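PDB 5VJ4: uncharacterized protein from Borrelia turicatae, which is of unknown function but is a putative surface protein, probably a lipoprotein that binds lipid, whose gene is differentially regulated in the tick-mammal transmission cycle. Local coordinates for residues I354-F357 with D358-A362; K347-N350 with Y351-L355; G305-K308 with Q309-Q312. One frame throughout, in Å; residues are numbered along the deposited sequence.

Interaction 1 of 3, residues I354-F357 with D358-A362; sequences ILKF and DAQAA
Gln360 lies over the preceding turn of helix 345-365, against Lys356 and Phe357. Its side chain can be followed outward. CB sits near two carbonyl oxygens, those of Lys356 and Phe357. CG comes to 3.3 Å from Lys356 O, because it is placed beside its own backbone N (chi1 -62°). From there the chain runs straight on. CD meets Lys356 CG at 3.9 Å, and the two side chains travel side by side in the same direction. At the tip the amide has two neighbours. NE2 lies beside Lys356 CG and CD. OE1 lies in the plane of the Phe357 ring at its edge, 3.7 Å from CD1. The amide plane is turned 40° from the ring.

Ile354 and Asp358 form a second pair one turn apart, also pointing the same way. Ile354 CG2 is 3.9 Å from Asp358 OD2. The same carboxylate oxygen has a long, weak ion pair with Arg314 on helix 308-334.

The i to i+4 backbone bonds of the helix run through the contact. Asp358 N donates to Ile354 O at 2.9 Å, and Ala361 N to Phe357 O at 3.0 Å. Leu355 and Ala359 face inward, where helices 263-301 and 308-334 cover them.

The chemistry is mixed. Backbone hydrogen bonds hold the turn. The side chains add van der Waals contact, with an amide oxygen near the weakly positive edge of an aromatic ring. This implies modest local packing along one helix, mostly at the surface, with Leu355 and Ala359 buried behind it and Lys356 also resting on helix 263-301.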
ATOM      1  N   ILE A 354      -2.061  15.420 -23.337  1.00 55.50           N
ATOM      2  CA  ILE A 354      -2.621  16.698 -23.748  1.00 66.93           C
ATOM      3  C   ILE A 354      -1.543  17.549 -24.394  1.00 65.85           C
ATOM      4  O   ILE A 354      -1.718  18.016 -25.516  1.00 82.59           O
ATOM      5  CB  ILE A 354      -3.270  17.415 -22.558  1.00 70.04           C
ATOM      6  CG1 ILE A 354      -4.602  16.735 -22.216  1.00 60.84           C
ATOM      7  CG2 ILE A 354      -3.427  18.903 -22.824  1.00 62.13           C
ATOM      8  CD1 ILE A 354      -4.997  16.853 -20.749  1.00 67.57           C
ATOM      9  N   LEU A 355      -0.415  17.695 -23.704  1.00 74.98           N
ATOM     10  CA  LEU A 355       0.683  18.466 -24.236  1.00 81.55           C
ATOM     11  C   LEU A 355       1.138  17.966 -25.612  1.00 75.75           C
ATOM     12  O   LEU A 355       1.456  18.761 -26.476  1.00 81.27           O
ATOM     13  CB  LEU A 355       1.851  18.482 -23.269  1.00 71.63           C
ATOM     14  CG  LEU A 355       2.953  19.453 -23.708  1.00 75.96           C
ATOM     15  CD1 LEU A 355       2.571  20.900 -23.419  1.00 85.93           C
ATOM     16  CD2 LEU A 355       4.296  19.091 -23.100  1.00 72.28           C
ATOM     17  N   LYS A 356       1.165  16.658 -25.820  1.00 68.51           N
ATOM     18  CA  LYS A 356       1.537  16.142 -27.131  1.00 60.55           C
ATOM     19  C   LYS A 356       0.534  16.577 -28.187  1.00 78.27           C
ATOM     20  O   LYS A 356       0.931  17.015 -29.268  1.00 82.38           O
ATOM     21  CB  LYS A 356       1.693  14.611 -27.137  1.00 55.58           C
ATOM     22  CG  LYS A 356       1.824  14.066 -28.554  1.00 66.06           C
ATOM     23  CD  LYS A 356       2.258  12.622 -28.714  1.00 66.56           C
ATOM     24  CE  LYS A 356       1.384  11.601 -27.999  1.00 69.73           C
ATOM     25  NZ  LYS A 356      -0.068  11.901 -28.042  1.00 93.54           N
ATOM     26  N   PHE A 357      -0.755  16.443 -27.869  1.00 93.94           N
ATOM     27  CA  PHE A 357      -1.823  16.788 -28.800  1.00 74.81           C
ATOM     28  C   PHE A 357      -1.783  18.262 -29.165  1.00 88.66           C
ATOM     29  O   PHE A 357      -1.866  18.611 -30.338  1.00 97.37           O
ATOM     30  CB  PHE A 357      -3.187  16.374 -28.242  1.00 55.80           C
ATOM     31  CG  PHE A 357      -3.430  14.891 -28.291  1.00 47.99           C
ATOM     32  CD1 PHE A 357      -2.855  14.103 -29.290  1.00 45.11           C
ATOM     33  CD2 PHE A 357      -4.253  14.280 -27.348  1.00 52.53           C
ATOM     34  CE1 PHE A 357      -3.078  12.726 -29.344  1.00 53.45           C
ATOM     35  CE2 PHE A 357      -4.484  12.898 -27.388  1.00 53.45           C
ATOM     36  CZ  PHE A 357      -3.894  12.123 -28.390  1.00 62.13           C
ATOM     37  N   ASP A 358      -1.602  19.113 -28.163  1.00 88.92           N
ATOM     38  CA  ASP A 358      -1.465  20.533 -28.403  1.00 73.30           C
ATOM     39  C   ASP A 358      -0.277  20.796 -29.284  1.00 77.48           C
ATOM     40  O   ASP A 358      -0.362  21.603 -30.192  1.00115.49           O
ATOM     41  CB  ASP A 358      -1.376  21.304 -27.093  1.00 72.75           C
ATOM     42  CG  ASP A 358      -2.710  21.323 -26.355  1.00106.92           C
ATOM     43  OD1 ASP A 358      -3.698  20.722 -26.880  1.00 84.52           O
ATOM     44  OD2 ASP A 358      -2.777  21.935 -25.262  1.00 84.88           O
ATOM     45  N   ALA A 359       0.817  20.087 -29.048  1.00 66.84           N
ATOM     46  CA  ALA A 359       2.008  20.246 -29.873  1.00 76.43           C
ATOM     47  C   ALA A 359       1.706  19.945 -31.344  1.00 75.10           C
ATOM     48  O   ALA A 359       2.093  20.691 -32.232  1.00 88.61           O
ATOM     49  CB  ALA A 359       3.166  19.377 -29.350  1.00 61.65           C
ATOM     50  N   GLN A 360       0.998  18.854 -31.590  1.00 72.83           N
ATOM     51  CA  GLN A 360       0.737  18.416 -32.948  1.00 79.58           C
ATOM     52  C   GLN A 360      -0.211  19.391 -33.675  1.00 74.24           C
ATOM     53  O   GLN A 360       0.084  19.817 -34.795  1.00 92.77           O
ATOM     54  CB  GLN A 360       0.258  16.963 -32.951  1.00 77.17           C
ATOM     55  CG  GLN A 360       1.293  15.984 -32.404  1.00 76.98           C
ATOM     56  CD  GLN A 360       0.838  14.525 -32.325  1.00 90.15           C
ATOM     57  OE1 GLN A 360      -0.319  14.202 -32.015  1.00 77.13           O
ATOM     58  NE2 GLN A 360       1.777  13.628 -32.575  1.00160.42           N
ATOM     59  N   ALA A 361      -1.296  19.791 -33.011  1.00 70.72           N
ATOM     60  CA  ALA A 361      -2.188  20.848 -33.525  1.00 79.79           C
ATOM     61  C   ALA A 361      -1.419  22.144 -33.843  1.00 79.34           C
ATOM     62  O   ALA A 361      -1.707  22.833 -34.823  1.00 94.85           O
ATOM     63  CB  ALA A 361      -3.361  21.123 -32.577  1.00 52.93           C
ATOM     64  N   ALA A 362      -0.423  22.452 -33.030  1.00 86.11           N
ATOM     65  CA  ALA A 362       0.407  23.608 -33.301  1.00 66.65           C
ATOM     66  C   ALA A 362       1.292  23.430 -34.550  1.00 68.87           C
ATOM     67  O   ALA A 362       1.474  24.398 -35.282  1.00 90.33           O
ATOM     68  CB  ALA A 362       1.229  23.979 -32.085  1.00 85.26           C
TER

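Interaction 2 of 3, residues K347-N350 with Y351-L355; sequences KYRN and YFIIL. With SO4 (sulfate ion), chain D.
An i to i+4 Arg-Ile pair beside a bound sulfate and a Lys-Tyr CH-pi pair in an aromatic cluster lie on different sides of two successive turns of helix 345-365. In the first pair, Arg349 and Ile353 cross. Arg349 is extended from CG to NE, which carries its guanidinium out to the anion. NH2 donates to sulfate O4 at 2.9 Å, with a nearly straight N-H...O angle of 167°. The sulfur lies in the guanidinium plane, at its edge. Ile353 CD1 sits over the centre of one guanidinium face, 3.8 Å from Arg349 CZ. The methyl covers that face while the edge grips the anion. Gly206 N and Arg209 N also hydrogen-bond to the sulfate, which probably came from the crystallisation liquor.

Lys347 and Tyr351 run side by side. Lys347 CG lies over one face of the phenol ring, offset toward its rim, in a CH-pi contact 4.2 Å from the ring centroid. The extended lysine chain continues past the ring, and CE reaches 3.2 Å from Tyr351 OH. The rings of Tyr348 and Tyr351 meet obliquely, with centroids 5.5 Å apart and planes at 46°. Tyr348 OH has its own partner, Glu321, to which it is hydrogen-bonded.

Backbone bonds connect the turns. Tyr351 N donates to Lys347 O at 3.0 Å, and Phe352 N to Tyr348 O at the same length of 3.0 Å. Asn350 O accepts from Ile354 N and, more weakly, from Ile353 N.

Phe352 touches Leu315 and Phe318 of helix 308-334, and meets His292 of helix 263-301 edge-to-face. Tyr351 also packs on Phe318. This part of helix 345-365 thus packs against helices 263-301 and 308-334, in a fold without strands.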
ATOM      1  N   LYS A 347      -2.108  11.473 -13.400  1.00 72.38           N
ATOM      2  CA  LYS A 347      -2.357  12.897 -13.663  1.00 59.86           C
ATOM      3  C   LYS A 347      -1.291  13.474 -14.606  1.00 74.17           C
ATOM      4  O   LYS A 347      -1.599  14.234 -15.515  1.00 89.06           O
ATOM      5  CB  LYS A 347      -2.392  13.668 -12.337  1.00 55.69           C
ATOM      6  CG  LYS A 347      -2.477  15.186 -12.404  1.00 84.92           C
ATOM      7  CD  LYS A 347      -2.453  15.778 -10.992  1.00108.70           C
ATOM      8  CE  LYS A 347      -2.906  17.231 -10.942  1.00128.12           C
ATOM      9  NZ  LYS A 347      -3.404  17.642  -9.594  1.00120.82           N
ATOM     10  N   TYR A 348      -0.047  13.071 -14.402  1.00 57.74           N
ATOM     11  CA  TYR A 348       1.041  13.603 -15.181  1.00 58.07           C
ATOM     12  C   TYR A 348       1.165  12.943 -16.543  1.00 61.24           C
ATOM     13  O   TYR A 348       1.640  13.575 -17.496  1.00 68.80           O
ATOM     14  CB  TYR A 348       2.352  13.621 -14.354  1.00 57.70           C
ATOM     15  CG  TYR A 348       2.379  14.804 -13.379  1.00 61.75           C
ATOM     16  CD1 TYR A 348       1.595  14.805 -12.211  1.00 83.28           C
ATOM     17  CD2 TYR A 348       3.122  15.962 -13.666  1.00 66.94           C
ATOM     18  CE1 TYR A 348       1.576  15.906 -11.354  1.00 93.83           C
ATOM     19  CE2 TYR A 348       3.124  17.064 -12.808  1.00 73.00           C
ATOM     20  CZ  TYR A 348       2.355  17.031 -11.656  1.00 85.88           C
ATOM     21  OH  TYR A 348       2.363  18.108 -10.812  1.00115.01           O
ATOM     22  N   ARG A 349       0.722  11.691 -16.648  1.00 58.10           N
ATOM     23  CA  ARG A 349       0.650  11.017 -17.951  1.00 53.15           C
ATOM     24  C   ARG A 349      -0.330  11.763 -18.858  1.00 64.00           C
ATOM     25  O   ARG A 349      -0.017  12.058 -20.017  1.00 67.79           O
ATOM     26  CB  ARG A 349       0.218   9.575 -17.794  1.00 54.93           C
ATOM     27  CG  ARG A 349       0.264   8.781 -19.080  1.00 53.65           C
ATOM     28  CD  ARG A 349      -0.144   7.328 -18.883  1.00 62.92           C
ATOM     29  NE  ARG A 349      -0.502   6.741 -20.170  1.00 77.60           N
ATOM     30  CZ  ARG A 349      -1.748   6.563 -20.604  1.00 65.72           C
ATOM     31  NH1 ARG A 349      -2.824   6.900 -19.873  1.00 57.88           N
ATOM     32  NH2 ARG A 349      -1.912   6.041 -21.789  1.00 60.46           N
ATOM     33  N   ASN A 350      -1.488  12.099 -18.299  1.00 66.92           N
ATOM     34  CA  ASN A 350      -2.495  12.866 -19.007  1.00 67.60           C
ATOM     35  C   ASN A 350      -1.997  14.244 -19.396  1.00 71.18           C
ATOM     36  O   ASN A 350      -2.164  14.655 -20.550  1.00 80.37           O
ATOM     37  CB  ASN A 350      -3.795  12.927 -18.202  1.00 59.73           C
ATOM     38  CG  ASN A 350      -4.516  11.569 -18.142  1.00 57.17           C
ATOM     39  OD1 ASN A 350      -4.155  10.612 -18.825  1.00 66.34           O
ATOM     40  ND2 ASN A 350      -5.535  11.489 -17.308  1.00 79.15           N
ATOM     41  N   TYR A 351      -1.343  14.933 -18.464  1.00 62.28           N
ATOM     42  CA  TYR A 351      -0.732  16.227 -18.782  1.00 59.67           C
ATOM     43  C   TYR A 351       0.179  16.128 -20.003  1.00 62.47           C
ATOM     44  O   TYR A 351       0.068  16.941 -20.920  1.00 72.13           O
ATOM     45  CB  TYR A 351      -0.024  16.823 -17.575  1.00 51.75           C
ATOM     46  CG  TYR A 351      -0.957  17.392 -16.514  1.00 82.20           C
ATOM     47  CD1 TYR A 351      -2.342  17.150 -16.539  1.00 94.03           C
ATOM     48  CD2 TYR A 351      -0.448  18.152 -15.459  1.00104.58           C
ATOM     49  CE1 TYR A 351      -3.179  17.665 -15.553  1.00138.89           C
ATOM     50  CE2 TYR A 351      -1.277  18.674 -14.467  1.00109.54           C
ATOM     51  CZ  TYR A 351      -2.639  18.428 -14.515  1.00127.49           C
ATOM     52  OH  TYR A 351      -3.458  18.950 -13.540  1.00134.77           O
ATOM     53  N   PHE A 352       1.012  15.095 -20.052  1.00 57.56           N
ATOM     54  CA  PHE A 352       1.902  14.912 -21.194  1.00 74.49           C
ATOM     55  C   PHE A 352       1.182  14.564 -22.481  1.00 72.41           C
ATOM     56  O   PHE A 352       1.663  14.907 -23.564  1.00 84.95           O
ATOM     57  CB  PHE A 352       3.003  13.873 -20.916  1.00 68.61           C
ATOM     58  CG  PHE A 352       4.067  14.371 -20.003  1.00 73.84           C
ATOM     59  CD1 PHE A 352       4.831  15.471 -20.348  1.00 84.62           C
ATOM     60  CD2 PHE A 352       4.304  13.753 -18.782  1.00 81.12           C
ATOM     61  CE1 PHE A 352       5.817  15.943 -19.495  1.00 74.20           C
ATOM     62  CE2 PHE A 352       5.281  14.225 -17.922  1.00 57.58           C
ATOM     63  CZ  PHE A 352       6.041  15.316 -18.282  1.00 71.76           C
ATOM     64  N   ILE A 353       0.064  13.857 -22.370  1.00 61.10           N
ATOM     65  CA  ILE A 353      -0.679  13.434 -23.557  1.00 69.21           C
ATOM     66  C   ILE A 353      -1.353  14.664 -24.173  1.00 73.53           C
ATOM     67  O   ILE A 353      -1.203  14.928 -25.371  1.00 60.92           O
ATOM     68  CB  ILE A 353      -1.683  12.307 -23.235  1.00 62.27           C
ATOM     69  CG1 ILE A 353      -0.921  10.999 -23.088  1.00 67.85           C
ATOM     70  CG2 ILE A 353      -2.699  12.131 -24.352  1.00 86.97           C
ATOM     71  CD1 ILE A 353      -1.733   9.839 -22.539  1.00 63.47           C
ATOM     72  N   ILE A 354      -2.061  15.420 -23.337  1.00 55.50           N
ATOM     73  CA  ILE A 354      -2.621  16.698 -23.748  1.00 66.93           C
ATOM     74  C   ILE A 354      -1.543  17.549 -24.394  1.00 65.85           C
ATOM     75  O   ILE A 354      -1.718  18.016 -25.516  1.00 82.59           O
ATOM     76  CB  ILE A 354      -3.270  17.415 -22.558  1.00 70.04           C
ATOM     77  CG1 ILE A 354      -4.602  16.735 -22.216  1.00 60.84           C
ATOM     78  CG2 ILE A 354      -3.427  18.903 -22.824  1.00 62.13           C
ATOM     79  CD1 ILE A 354      -4.997  16.853 -20.749  1.00 67.57           C
ATOM     80  N   LEU A 355      -0.415  17.695 -23.704  1.00 74.98           N
ATOM     81  CA  LEU A 355       0.683  18.466 -24.236  1.00 81.55           C
ATOM     82  C   LEU A 355       1.138  17.966 -25.612  1.00 75.75           C
ATOM     83  O   LEU A 355       1.456  18.761 -26.476  1.00 81.27           O
ATOM     84  CB  LEU A 355       1.851  18.482 -23.269  1.00 71.63           C
ATOM     85  CG  LEU A 355       2.953  19.453 -23.708  1.00 75.96           C
ATOM     86  CD1 LEU A 355       2.571  20.900 -23.419  1.00 85.93           C
ATOM     87  CD2 LEU A 355       4.296  19.091 -23.100  1.00 72.28           C
TER
HETATM   88  S   SO4 D 502      -3.806   5.517 -24.421  1.00 63.47           S
HETATM   89  O1  SO4 D 502      -4.354   6.820 -24.918  1.00 71.39           O
HETATM   90  O2  SO4 D 502      -2.321   5.589 -24.448  1.00 84.13           O
HETATM   91  O3  SO4 D 502      -4.147   4.326 -25.244  1.00 67.68           O
HETATM   92  O4  SO4 D 502      -4.370   5.326 -23.057  1.00 89.30           O

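Interaction 3 of 3, residues G305-K308 with Q309-Q312; sequences GVVK and QDLQ
Val307 and Asp310 cross at an angle near the start of helix 308-334. Asp310 CG lies beside its own backbone N (chi1 -45°). This turns the carboxylate back toward the residues that lead into the helix. OD1 comes to 3.3 Å from Val307 CA and 4.1 Å from Val307 CB. It is also 3.1 Å from Val306 O. Both atoms of that last pair are acceptors, so no hydrogen bond forms.

Gln309 is folded rather than extended. Its chain bends at chi2 (-47°), and CG lies 3.9 Å from Gly305 O. Leu311 takes another direction. Its CG packs 3.5 Å from Val307 O, the oxygen that also receives its N-H. Gln312 CB comes to 3.2 Å from Lys308 O. Lys308 stretches away from the turn in a fully extended chain. Its NZ makes a weak hydrogen bond to Val302 O, which links Lys308 to the preceding loop.

Two backbone bonds run across the contact. Leu311 N donates to Val307 O over a fairly long 3.3 Å, and Gln312 N to Lys308 O at 2.8 Å. Gly305 adopts backbone angles that would press a CB against the preceding carbonyl oxygen. Lys308, Leu311 and Gln312 also touch Ile299 of helix 263-301.

Asp310 is an acidic residue in the first turn, where the helix dipole would probably favour its negative charge. The arrangement is that of a helix N-terminus at the end of a short interhelical loop in an antiparallel helical hairpin.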
ATOM      1  N   GLY A 305       9.980  28.802 -33.176  1.00100.71           N
ATOM      2  CA  GLY A 305       9.300  30.082 -33.184  1.00 89.26           C
ATOM      3  C   GLY A 305       8.400  30.511 -32.047  1.00118.78           C
ATOM      4  O   GLY A 305       8.760  30.411 -30.864  1.00 71.86           O
ATOM      5  N   VAL A 306       7.235  31.019 -32.440  1.00148.50           N
ATOM      6  CA  VAL A 306       6.325  31.770 -31.576  1.00148.87           C
ATOM      7  C   VAL A 306       5.820  30.998 -30.339  1.00164.07           C
ATOM      8  O   VAL A 306       6.033  31.430 -29.194  1.00 89.25           O
ATOM      9  CB  VAL A 306       5.159  32.372 -32.422  1.00125.77           C
ATOM     10  CG1 VAL A 306       4.767  31.432 -33.582  1.00 66.03           C
ATOM     11  CG2 VAL A 306       3.960  32.775 -31.551  1.00 76.83           C
ATOM     12  N   VAL A 307       5.190  29.851 -30.569  1.00190.20           N
ATOM     13  CA  VAL A 307       4.577  29.094 -29.466  1.00129.66           C
ATOM     14  C   VAL A 307       5.338  27.846 -29.051  1.00140.74           C
ATOM     15  O   VAL A 307       4.893  27.119 -28.156  1.00170.16           O
ATOM     16  CB  VAL A 307       3.107  28.703 -29.743  1.00125.64           C
ATOM     17  CG1 VAL A 307       2.197  29.909 -29.603  1.00110.12           C
ATOM     18  CG2 VAL A 307       2.961  28.051 -31.103  1.00101.51           C
ATOM     19  N   LYS A 308       6.466  27.589 -29.707  1.00133.23           N
ATOM     20  CA  LYS A 308       7.323  26.459 -29.353  1.00101.38           C
ATOM     21  C   LYS A 308       7.794  26.601 -27.915  1.00131.53           C
ATOM     22  O   LYS A 308       7.751  25.639 -27.139  1.00156.37           O
ATOM     23  CB  LYS A 308       8.524  26.365 -30.290  1.00 90.58           C
ATOM     24  CG  LYS A 308       9.160  24.990 -30.338  1.00 62.87           C
ATOM     25  CD  LYS A 308      10.269  24.926 -31.366  1.00 82.59           C
ATOM     26  CE  LYS A 308      10.862  23.529 -31.476  1.00 85.93           C
ATOM     27  NZ  LYS A 308      11.942  23.461 -32.501  1.00 91.85           N
ATOM     28  N   GLN A 309       8.190  27.818 -27.566  1.00145.94           N
ATOM     29  CA  GLN A 309       8.692  28.109 -26.235  1.00147.55           C
ATOM     30  C   GLN A 309       7.657  27.829 -25.149  1.00124.65           C
ATOM     31  O   GLN A 309       7.954  27.189 -24.144  1.00117.09           O
ATOM     32  CB  GLN A 309       9.179  29.561 -26.140  1.00150.23           C
ATOM     33  CG  GLN A 309      10.176  29.980 -27.211  1.00149.14           C
ATOM     34  CD  GLN A 309      11.308  28.981 -27.426  1.00157.80           C
ATOM     35  OE1 GLN A 309      11.554  28.099 -26.602  1.00153.08           O
ATOM     36  NE2 GLN A 309      12.000  29.118 -28.544  1.00137.86           N
ATOM     37  N   ASP A 310       6.433  28.291 -25.359  1.00119.06           N
ATOM     38  CA  ASP A 310       5.391  28.152 -24.343  1.00118.15           C
ATOM     39  C   ASP A 310       5.108  26.695 -24.082  1.00119.90           C
ATOM     40  O   ASP A 310       4.933  26.298 -22.938  1.00128.51           O
ATOM     41  CB  ASP A 310       4.133  28.871 -24.782  1.00128.89           C
ATOM     42  CG  ASP A 310       4.438  30.237 -25.337  1.00151.64           C
ATOM     43  OD1 ASP A 310       4.945  30.355 -26.493  1.00180.29           O
ATOM     44  OD2 ASP A 310       4.202  31.197 -24.583  1.00143.51           O
ATOM     45  N   LEU A 311       5.111  25.900 -25.142  1.00119.31           N
ATOM     46  CA  LEU A 311       4.925  24.466 -25.010  1.00102.66           C
ATOM     47  C   LEU A 311       6.095  23.841 -24.307  1.00107.75           C
ATOM     48  O   LEU A 311       5.912  22.984 -23.448  1.00111.19           O
ATOM     49  CB  LEU A 311       4.732  23.815 -26.372  1.00 93.70           C
ATOM     50  CG  LEU A 311       3.395  24.183 -26.989  1.00109.34           C
ATOM     51  CD1 LEU A 311       2.915  22.970 -27.750  1.00 86.82           C
ATOM     52  CD2 LEU A 311       2.369  24.604 -25.939  1.00106.38           C
ATOM     53  N   GLN A 312       7.291  24.302 -24.677  1.00128.17           N
ATOM     54  CA  GLN A 312       8.548  23.865 -24.095  1.00 99.88           C
ATOM     55  C   GLN A 312       8.634  24.111 -22.594  1.00 93.49           C
ATOM     56  O   GLN A 312       9.162  23.288 -21.842  1.00 85.05           O
ATOM     57  CB  GLN A 312       9.705  24.569 -24.787  1.00117.38           C
ATOM     58  CG  GLN A 312      10.515  23.640 -25.650  1.00116.03           C
ATOM     59  CD  GLN A 312      11.066  22.483 -24.855  1.00113.85           C
ATOM     60  OE1 GLN A 312      10.863  22.376 -23.633  1.00113.56           O
ATOM     61  NE2 GLN A 312      11.772  21.600 -25.546  1.00117.74           N
TER

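Interaction 3 comes first along the chain. It ends the loop after helix 263-301 and opens helix 308-334. Interaction 2 follows on helix 345-365, and interaction 1 continues toward the C-terminal end of the same helix. They overlap at Ile354 and Leu355, with centres about 10 Å apart. None nests within or crosses another, and none closes a long loop, since each joins neighbouring turns. After the loop that follows helix 308-334, helix 345-365 packs back alongside it, which brings interaction 1 against interaction 3. Leu311 CD1 packs 3.6 Å from Ala359 CA, and Leu311 O lies 3.9 Å from Leu355 CD1. Together with helix 263-301, these segments belong to one packed three-helix region.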